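PDB 1X7F: outer surface protein from Bacillus cereus ATCC 14579, which is of unknown function but probably hydrolyses 6-phospho-N-acetylmuramic acid glycosides released when the peptidoglycan cell wall is recycled. Local coordinates for residues Met44-Ala49 / Gly250-Ser255; Ser107-Phe112 / Thr135-Gly140; Gly297-Tyr302 / Val375-Gln380. One frame throughout, in Å; residues are numbered along the deposited sequence.

The three contacts sample both parts of the chain. Contacts 1 and 2 belong to the N-terminal barrel, whose eight parallel strands place it among the TIM-type folds, and contact 2 is nested inside the long loop that contact 1 closes; their centres lie 28 Å apart, and their nearest atoms about 14 Å. Contact 3 joins two loops of the C-terminal domain, built on a mixed sheet, on the opposite side of the chain's centre, its centre 39 Å from that of contact 1 and 47 Å from that of contact 2. No ligand marks an active site here; in TIM barrels it generally lies at the C-terminal ends of the strands, where residues 250-255 follow strand 246-249.

Contact 1. Residues Met44-Ala49 / Gly250-Ser255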
loop_
_atom_site.group_PDB
_atom_site.type_symbol
_atom_site.label_atom_id
_atom_site.label_comp_id
_atom_site.label_asym_id
_atom_site.label_seq_id
_atom_site.Cartn_x
_atom_site.Cartn_y
_atom_site.Cartn_z
ATOM N N MET A 44 14.563 14.251 12.762
ATOM C CA MET A 44 15.273 14.750 11.586
ATOM C C MET A 44 16.121 13.651 10.956
ATOM O O MET A 44 16.148 13.515 9.740
ATOM C CB MET A 44 16.104 16.004 11.922
ATOM C CG MET A 44 15.238 17.237 12.167
ATOM S SD MET A 44 16.082 18.816 12.257
ATOM C CE MET A 44 16.944 18.705 13.833
ATOM N N ALA A 45 16.788 12.856 11.790
ATOM C CA ALA A 45 17.516 11.680 11.324
ATOM C C ALA A 45 16.592 10.676 10.588
ATOM O O ALA A 45 16.976 10.092 9.567
ATOM C CB ALA A 45 18.250 11.017 12.486
ATOM N N TYR A 46 15.374 10.518 11.090
ATOM C CA TYR A 46 14.360 9.622 10.504
ATOM C C TYR A 46 13.860 10.086 9.137
ATOM O O TYR A 46 13.741 9.283 8.208
ATOM C CB TYR A 46 13.177 9.521 11.466
ATOM C CG TYR A 46 12.100 8.512 11.128
ATOM C CD1 TYR A 46 12.410 7.180 10.868
ATOM C CD2 TYR A 46 10.752 8.885 11.144
ATOM C CE1 TYR A 46 11.412 6.248 10.593
ATOM C CE2 TYR A 46 9.737 7.961 10.883
ATOM C CZ TYR A 46 10.077 6.642 10.600
ATOM O OH TYR A 46 9.081 5.717 10.361
ATOM N N ILE A 47 13.536 11.373 9.045
ATOM C CA ILE A 47 13.196 12.032 7.789
ATOM C C ILE A 47 14.310 11.791 6.768
ATOM O O ILE A 47 14.033 11.440 5.620
ATOM C CB ILE A 47 12.973 13.556 8.032
ATOM C CG1 ILE A 47 11.644 13.811 8.764
ATOM C CG2 ILE A 47 13.058 14.370 6.720
ATOM C CD1 ILE A 47 11.540 15.234 9.361
ATOM N N SER A 48 15.565 11.973 7.192
ATOM C CA SER A 48 16.722 11.702 6.332
ATOM C C SER A 48 16.765 10.236 5.867
ATOM O O SER A 48 16.979 9.973 4.683
ATOM C CB SER A 48 18.029 12.078 7.038
ATOM O OG SER A 48 18.235 13.482 7.019
ATOM N N ALA A 49 16.576 9.310 6.813
ATOM C CA ALA A 49 16.518 7.870 6.564
ATOM C C ALA A 49 15.419 7.493 5.576
ATOM O O ALA A 49 15.673 6.765 4.628
ATOM C CB ALA A 49 16.318 7.091 7.893
ATOM N N GLY A 250 2.137 4.473 10.050
ATOM C CA GLY A 250 1.402 5.180 11.089
ATOM C C GLY A 250 2.142 5.348 12.399
ATOM O O GLY A 250 1.938 6.336 13.095
ATOM N N ASN A 251 2.989 4.382 12.747
ATOM C CA ASN A 251 3.850 4.499 13.937
ATOM C C ASN A 251 5.302 4.883 13.595
ATOM O O ASN A 251 5.713 4.767 12.446
ATOM C CB ASN A 251 3.760 3.240 14.864
ATOM C CG ASN A 251 3.810 1.892 14.096
ATOM O OD1 ASN A 251 3.706 0.822 14.704
ATOM N ND2 ASN A 251 3.969 1.945 12.786
ATOM N N ALA A 252 6.069 5.326 14.596
ATOM C CA ALA A 252 7.489 5.721 14.414
ATOM C C ALA A 252 8.349 5.038 15.476
ATOM O O ALA A 252 7.868 4.812 16.577
ATOM C CB ALA A 252 7.639 7.250 14.518
ATOM N N TYR A 253 9.609 4.698 15.193
ATOM C CA TYR A 253 10.277 4.862 13.902
ATOM C C TYR A 253 10.346 3.495 13.267
ATOM O O TYR A 253 10.735 2.522 13.933
ATOM C CB TYR A 253 11.717 5.345 14.119
ATOM C CG TYR A 253 11.818 6.672 14.820
ATOM C CD1 TYR A 253 12.324 6.774 16.125
ATOM C CD2 TYR A 253 11.381 7.833 14.190
ATOM C CE1 TYR A 253 12.398 8.012 16.765
ATOM C CE2 TYR A 253 11.449 9.060 14.814
ATOM C CZ TYR A 253 11.956 9.149 16.089
ATOM O OH TYR A 253 12.005 10.391 16.666
ATOM N N ALA A 254 9.996 3.408 11.984
ATOM C CA ALA A 254 10.224 2.179 11.237
ATOM C C ALA A 254 11.733 1.974 11.168
ATOM O O ALA A 254 12.494 2.947 11.146
ATOM C CB ALA A 254 9.607 2.264 9.826
ATOM N N SER A 255 12.167 0.715 11.167
ATOM C CA SER A 255 13.587 0.403 11.036
ATOM C C SER A 255 14.130 0.734 9.643
ATOM O O SER A 255 13.375 0.838 8.661
ATOM C CB SER A 255 13.855 -1.066 11.352
ATOM O OG SER A 255 13.303 -1.913 10.349
HETATM O O HOH W 1 6.631 6.753 10.833
#
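Tyr46 reaches out from its helix and lays its ring against the loop residues Ala252, Tyr253 and Ala254. The aromatic part is a T-shaped (edge-to-face) pair: the edge of Tyr253 meets the face of Tyr46, with centroids 4.7 Å apart and planes at 64°. CD2 of Tyr253 does the touching, 3.2 Å from CG of Tyr46, which is tight, and CB of Tyr253 adds a CH-pi contact over the same ring, 4.0 Å from its centroid. A chi1 of -173° turns the Tyr46 ring beside its own carbonyl carbon and out from the helix, carrying the hydroxyl to the loop backbone.

The polar part centres on that hydroxyl. Ala254 N donates to Tyr46 OH at 3.0 Å in a nearly straight bond (167°), and a water in the plane of the Tyr46 ring bridges Tyr46 OH and Asn251 O, its oxygen 2.7 Å from each. Tyrosine suits this buried place because it offers both an apolar face and a polar end that serves a loop N-H. Tyr253 turns its own hydroxyl to Ser38 and Asp43.

The apolar remainder is small: Tyr46 CE2 lies 4.3 Å from Ala252 CB, and Tyr46 CE1 4.4 Å from Ala254 CB, methyls that allow the loop to come close.

The contact thus ties helix 40-51, which follows strand 28-33, to the loop between the neighbouring strand 246-249 and helix 256-264; Tyr46 also packs on Ile31 and Leu33 of strand 28-33.

Contact 2. Residues Ser107-Phe112 / Thr135-Gly140; sequences SDLSFF and TNNPYG
Tyr139, Leu109 and Ser110 carry this contact between two loops of the TIM-type barrel, one leading into helix 110-115 and the other, containing a type I beta turn from Asn137 to Gly140, running on toward strand 142-146. Tyr139 gives the largest share. Its ring lies against the backbone at the helix start, with Ser110 CA over one face, 3.9 Å from the ring centroid and 20° off the normal: a CH-pi contact. Ser110 CB sits farther along, 3.3 Å from Tyr139 OH. A small serine suits the spot because a broad ring can rest directly on its main chain, and tyrosine suits an exposed place because its flat face can pack while the phenol remains polar.

Leu109, at the N-cap position, works on the buried side. Its CD1 touches Asn137 CB at 4.1 Å, the two side chains crossing at about a right angle, while Leu109 CB lies 4.4 Å from Tyr139 CD1. The branched leucine also fills in against Met134, Ile120 and Ile143, joining the loops to the barrel beneath.

Asn137 shapes the turn that presents the tyrosine. Its amide is held by three bonds: ND2 donates to Met134 O and Leu141 O, and OD1 accepts from Tyr139 N. Placed between its own N and carbonyl carbon (chi1 81°), CG brings OD1 round to within 3.0 Å of Tyr139 N, the donor tilted 27° from the carbonyl plane: an Asx turn.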
loop_
_atom_site.group_PDB
_atom_site.type_symbol
_atom_site.label_atom_id
_atom_site.label_comp_id
_atom_site.label_asym_id
_atom_site.label_seq_id
_atom_site.Cartn_x
_atom_site.Cartn_y
_atom_site.Cartn_z
ATOM N N SER A 107 -10.670 29.753 10.905
ATOM C CA SER A 107 -10.230 29.643 9.510
ATOM C C SER A 107 -9.351 30.839 9.108
ATOM O O SER A 107 -9.621 31.560 8.135
ATOM C CB SER A 107 -11.412 29.417 8.556
ATOM O OG SER A 107 -11.840 28.064 8.607
ATOM N N ASP A 108 -8.324 31.053 9.933
ATOM C CA ASP A 108 -7.100 31.741 9.556
ATOM C C ASP A 108 -6.024 30.658 9.632
ATOM O O ASP A 108 -5.337 30.508 10.649
ATOM C CB ASP A 108 -6.798 32.895 10.518
ATOM C CG ASP A 108 -7.683 34.108 10.270
ATOM O OD1 ASP A 108 -8.444 34.090 9.275
ATOM O OD2 ASP A 108 -7.684 35.130 11.008
ATOM N N LEU A 109 -5.901 29.884 8.556
ATOM C CA LEU A 109 -4.975 28.757 8.521
ATOM C C LEU A 109 -3.512 29.195 8.347
ATOM O O LEU A 109 -2.652 28.395 7.949
ATOM C CB LEU A 109 -5.391 27.739 7.447
ATOM C CG LEU A 109 -6.846 27.239 7.430
ATOM C CD1 LEU A 109 -7.057 26.279 6.265
ATOM C CD2 LEU A 109 -7.248 26.582 8.750
ATOM N N SER A 110 -3.246 30.462 8.681
ATOM C CA SER A 110 -1.922 31.078 8.560
ATOM C C SER A 110 -0.876 30.427 9.462
ATOM O O SER A 110 0.271 30.238 9.045
ATOM C CB SER A 110 -1.997 32.589 8.839
ATOM O OG SER A 110 -2.899 32.889 9.898
ATOM N N PHE A 111 -1.275 30.076 10.686
ATOM C CA PHE A 111 -0.376 29.392 11.624
ATOM C C PHE A 111 0.220 28.096 11.041
ATOM O O PHE A 111 1.393 27.790 11.280
ATOM C CB PHE A 111 -1.079 29.111 12.962
ATOM C CG PHE A 111 -0.242 28.304 13.931
ATOM C CD1 PHE A 111 0.771 28.914 14.676
ATOM C CD2 PHE A 111 -0.456 26.930 14.088
ATOM C CE1 PHE A 111 1.555 28.171 15.564
ATOM C CE2 PHE A 111 0.325 26.177 14.972
ATOM C CZ PHE A 111 1.331 26.804 15.715
ATOM N N PHE A 112 -0.585 27.345 10.286
ATOM C CA PHE A 112 -0.113 26.121 9.632
ATOM C C PHE A 112 0.830 26.440 8.468
ATOM O O PHE A 112 1.792 25.707 8.219
ATOM C CB PHE A 112 -1.291 25.255 9.159
ATOM C CG PHE A 112 -2.358 25.055 10.216
ATOM C CD1 PHE A 112 -2.093 24.314 11.371
ATOM C CD2 PHE A 112 -3.631 25.613 10.059
ATOM C CE1 PHE A 112 -3.079 24.135 12.354
ATOM C CE2 PHE A 112 -4.624 25.437 11.037
ATOM C CZ PHE A 112 -4.347 24.698 12.187
ATOM N N THR A 135 -10.974 25.211 1.405
ATOM C CA THR A 135 -10.261 24.880 0.164
ATOM C C THR A 135 -9.874 26.138 -0.617
ATOM O O THR A 135 -9.025 26.081 -1.513
ATOM C CB THR A 135 -11.089 23.924 -0.733
ATOM O OG1 THR A 135 -12.252 24.594 -1.235
ATOM C CG2 THR A 135 -11.664 22.775 0.070
ATOM N N ASN A 136 -10.504 27.266 -0.270
ATOM C CA ASN A 136 -10.196 28.564 -0.876
ATOM C C ASN A 136 -9.201 29.391 -0.051
ATOM O O ASN A 136 -9.121 30.607 -0.220
ATOM C CB ASN A 136 -11.479 29.385 -1.112
ATOM C CG ASN A 136 -12.492 28.661 -2.001
ATOM O OD1 ASN A 136 -12.073 27.806 -2.979
ATOM N ND2 ASN A 136 -13.846 29.008 -1.686
ATOM N N ASN A 137 -8.458 28.735 0.843
ATOM C CA ASN A 137 -7.465 29.427 1.672
ATOM C C ASN A 137 -6.333 30.046 0.833
ATOM O O ASN A 137 -5.890 29.444 -0.152
ATOM C CB ASN A 137 -6.936 28.512 2.795
ATOM C CG ASN A 137 -5.851 27.555 2.324
ATOM O OD1 ASN A 137 -4.669 27.929 2.261
ATOM N ND2 ASN A 137 -6.242 26.307 2.018
ATOM N N PRO A 138 -5.885 31.253 1.197
ATOM C CA PRO A 138 -4.873 31.967 0.402
ATOM C C PRO A 138 -3.422 31.493 0.606
ATOM O O PRO A 138 -2.499 32.114 0.067
ATOM C CB PRO A 138 -5.026 33.425 0.862
ATOM C CG PRO A 138 -6.216 33.438 1.795
ATOM C CD PRO A 138 -6.323 32.056 2.358
ATOM N N TYR A 139 -3.223 30.414 1.363
ATOM C CA TYR A 139 -1.868 29.968 1.701
ATOM C C TYR A 139 -1.439 28.745 0.903
ATOM O O TYR A 139 -0.343 28.219 1.108
ATOM C CB TYR A 139 -1.732 29.716 3.210
ATOM C CG TYR A 139 -2.285 30.840 4.064
ATOM C CD1 TYR A 139 -3.478 30.678 4.768
ATOM C CD2 TYR A 139 -1.626 32.069 4.156
ATOM C CE1 TYR A 139 -4.001 31.707 5.546
ATOM C CE2 TYR A 139 -2.141 33.104 4.933
ATOM C CZ TYR A 139 -3.329 32.914 5.623
ATOM O OH TYR A 139 -3.849 33.927 6.395
ATOM N N GLY A 140 -2.308 28.307 -0.008
ATOM C CA GLY A 140 -2.056 27.140 -0.854
ATOM C C GLY A 140 -2.018 25.842 -0.078
ATOM O O GLY A 140 -1.304 24.904 -0.451
#

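Contact 3. Residues Gly297-Tyr302 / Val375-Gln380; sequences GDITEY and VGAWTQ
Gly297 lies flat against the indole of Trp378, and this is the tight part of a contact between two surface loops of the C-terminal domain. The CA of Gly297 stands over the five-membered ring, 3.5 Å from its centroid and 18° off the normal, in a CH-pi contact; its nearest ring atom is Trp378 CE2 at 3.3 Å. The backbone N of Gly297 lies over the same face, 3.2 Å above the plane and offset toward the rim, so the indole spreads under a length of main chain. Having no side chain, Gly297 can bring its CA and N directly onto the indole face. Trp378 sits in the type II beta turn from Gly376 to Thr379, closed by Thr379 N bonding to Gly376 O at 3.2 Å; Trp378 CG, anti to its carbonyl carbon (chi1 -61°), swings the indole toward Gly297. Alanine, with just a methyl, lets the two backbones approach to 4.1 Å between the CA atoms of Gly297 and Ala377, and Ala377 CB rests 3.5 Å from Gly297 O.

The solvent side is looser. Ile299, an exposed residue, touches Ala377 CB with its CG2 at 4.0 Å.

Arg295 bonds to backbone atoms of Val375, Trp378 and Thr379, anchoring the turn beside strand 293-294. Between the two loops themselves the chemistry is apolar contact and CH-pi, which implies that they are matched by shape more than by directional polar bonds.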
loop_
_atom_site.group_PDB
_atom_site.type_symbol
_atom_site.label_atom_id
_atom_site.label_comp_id
_atom_site.label_asym_id
_atom_site.label_seq_id
_atom_site.Cartn_x
_atom_site.Cartn_y
_atom_site.Cartn_z
ATOM N N GLY A 297 -7.235 -13.262 -20.027
ATOM C CA GLY A 297 -8.545 -12.724 -19.702
ATOM C C GLY A 297 -9.731 -13.664 -19.575
ATOM O O GLY A 297 -10.658 -13.364 -18.815
ATOM N N ASP A 298 -9.730 -14.774 -20.312
ATOM C CA ASP A 298 -10.753 -15.807 -20.117
ATOM C C ASP A 298 -10.335 -16.743 -18.978
ATOM O O ASP A 298 -9.721 -17.803 -19.181
ATOM C CB ASP A 298 -11.063 -16.555 -21.420
ATOM C CG ASP A 298 -9.848 -17.270 -22.009
ATOM O OD1 ASP A 298 -8.702 -16.939 -21.645
ATOM O OD2 ASP A 298 -9.956 -18.184 -22.846
ATOM N N ILE A 299 -10.677 -16.320 -17.768
ATOM C CA ILE A 299 -10.157 -16.917 -16.552
ATOM C C ILE A 299 -10.742 -18.289 -16.202
ATOM O O ILE A 299 -11.796 -18.684 -16.689
ATOM C CB ILE A 299 -10.362 -15.939 -15.365
ATOM C CG1 ILE A 299 -11.856 -15.737 -15.078
ATOM C CG2 ILE A 299 -9.614 -14.589 -15.618
ATOM C CD1 ILE A 299 -12.157 -14.957 -13.790
ATOM N N THR A 300 -10.019 -19.001 -15.346
ATOM C CA THR A 300 -10.539 -20.158 -14.644
ATOM C C THR A 300 -10.321 -19.903 -13.152
ATOM O O THR A 300 -9.336 -19.252 -12.771
ATOM C CB THR A 300 -9.805 -21.427 -15.111
ATOM O OG1 THR A 300 -9.801 -22.405 -14.061
ATOM C CG2 THR A 300 -8.310 -21.127 -15.348
ATOM N N GLU A 301 -11.224 -20.406 -12.306
ATOM C CA GLU A 301 -11.112 -20.165 -10.860
ATOM C C GLU A 301 -10.076 -21.067 -10.190
ATOM O O GLU A 301 -9.759 -20.877 -9.019
ATOM C CB GLU A 301 -12.472 -20.281 -10.153
ATOM C CG GLU A 301 -13.099 -21.676 -10.183
ATOM C CD GLU A 301 -14.520 -21.689 -9.638
ATOM O OE1 GLU A 301 -14.815 -20.853 -8.755
ATOM O OE2 GLU A 301 -15.351 -22.517 -10.088
ATOM N N TYR A 302 -9.529 -22.021 -10.942
ATOM C CA TYR A 302 -8.589 -22.988 -10.394
ATOM C C TYR A 302 -7.139 -22.541 -10.435
ATOM O O TYR A 302 -6.321 -23.018 -9.658
ATOM C CB TYR A 302 -8.756 -24.363 -11.081
ATOM C CG TYR A 302 -10.026 -25.073 -10.657
ATOM C CD1 TYR A 302 -11.232 -24.865 -11.344
ATOM C CD2 TYR A 302 -10.032 -25.928 -9.547
ATOM C CE1 TYR A 302 -12.416 -25.501 -10.944
ATOM C CE2 TYR A 302 -11.202 -26.588 -9.149
ATOM C CZ TYR A 302 -12.392 -26.363 -9.843
ATOM O OH TYR A 302 -13.554 -26.999 -9.449
ATOM N N VAL A 375 -4.909 -10.561 -8.983
ATOM C CA VAL A 375 -4.586 -10.953 -10.351
ATOM C C VAL A 375 -5.887 -11.309 -11.063
ATOM O O VAL A 375 -6.305 -12.462 -11.080
ATOM C CB VAL A 375 -3.564 -12.134 -10.445
ATOM C CG1 VAL A 375 -3.149 -12.353 -11.902
ATOM C CG2 VAL A 375 -2.330 -11.872 -9.591
ATOM N N GLY A 376 -6.539 -10.304 -11.634
ATOM C CA GLY A 376 -7.753 -10.550 -12.397
ATOM C C GLY A 376 -7.492 -10.785 -13.874
ATOM O O GLY A 376 -6.341 -10.971 -14.308
ATOM N N ALA A 377 -8.577 -10.776 -14.639
ATOM C CA ALA A 377 -8.535 -10.895 -16.082
ATOM C C ALA A 377 -7.609 -9.830 -16.686
ATOM O O ALA A 377 -7.856 -8.641 -16.528
ATOM C CB ALA A 377 -9.951 -10.773 -16.645
ATOM N N TRP A 378 -6.535 -10.277 -17.343
ATOM C CA TRP A 378 -5.586 -9.399 -18.075
ATOM C C TRP A 378 -4.546 -8.645 -17.211
ATOM O O TRP A 378 -3.798 -7.806 -17.717
ATOM C CB TRP A 378 -6.323 -8.406 -18.991
ATOM C CG TRP A 378 -7.174 -9.042 -20.066
ATOM C CD1 TRP A 378 -8.504 -8.801 -20.311
ATOM C CD2 TRP A 378 -6.756 -9.998 -21.054
ATOM N NE1 TRP A 378 -8.933 -9.545 -21.383
ATOM C CE2 TRP A 378 -7.884 -10.286 -21.864
ATOM C CE3 TRP A 378 -5.536 -10.639 -21.347
ATOM C CZ2 TRP A 378 -7.833 -11.195 -22.935
ATOM C CZ3 TRP A 378 -5.487 -11.551 -22.413
ATOM C CH2 TRP A 378 -6.633 -11.814 -23.193
ATOM N N THR A 379 -4.516 -8.943 -15.921
ATOM C CA THR A 379 -3.594 -8.319 -14.982
ATOM C C THR A 379 -2.157 -8.776 -15.251
ATOM O O THR A 379 -1.878 -9.966 -15.382
ATOM C CB THR A 379 -4.009 -8.686 -13.526
ATOM O OG1 THR A 379 -5.294 -8.132 -13.250
ATOM C CG2 THR A 379 -3.099 -8.014 -12.479
ATOM N N GLN A 380 -1.255 -7.814 -15.329
ATOM C CA GLN A 380 0.169 -8.094 -15.337
ATOM C C GLN A 380 0.654 -8.237 -13.914
ATOM O O GLN A 380 0.203 -7.513 -13.032
ATOM C CB GLN A 380 0.917 -6.946 -15.998
ATOM C CG GLN A 380 0.412 -6.626 -17.365
ATOM C CD GLN A 380 1.026 -5.364 -17.923
ATOM O OE1 GLN A 380 1.360 -4.435 -17.180
ATOM N NE2 GLN A 380 1.166 -5.320 -19.234
#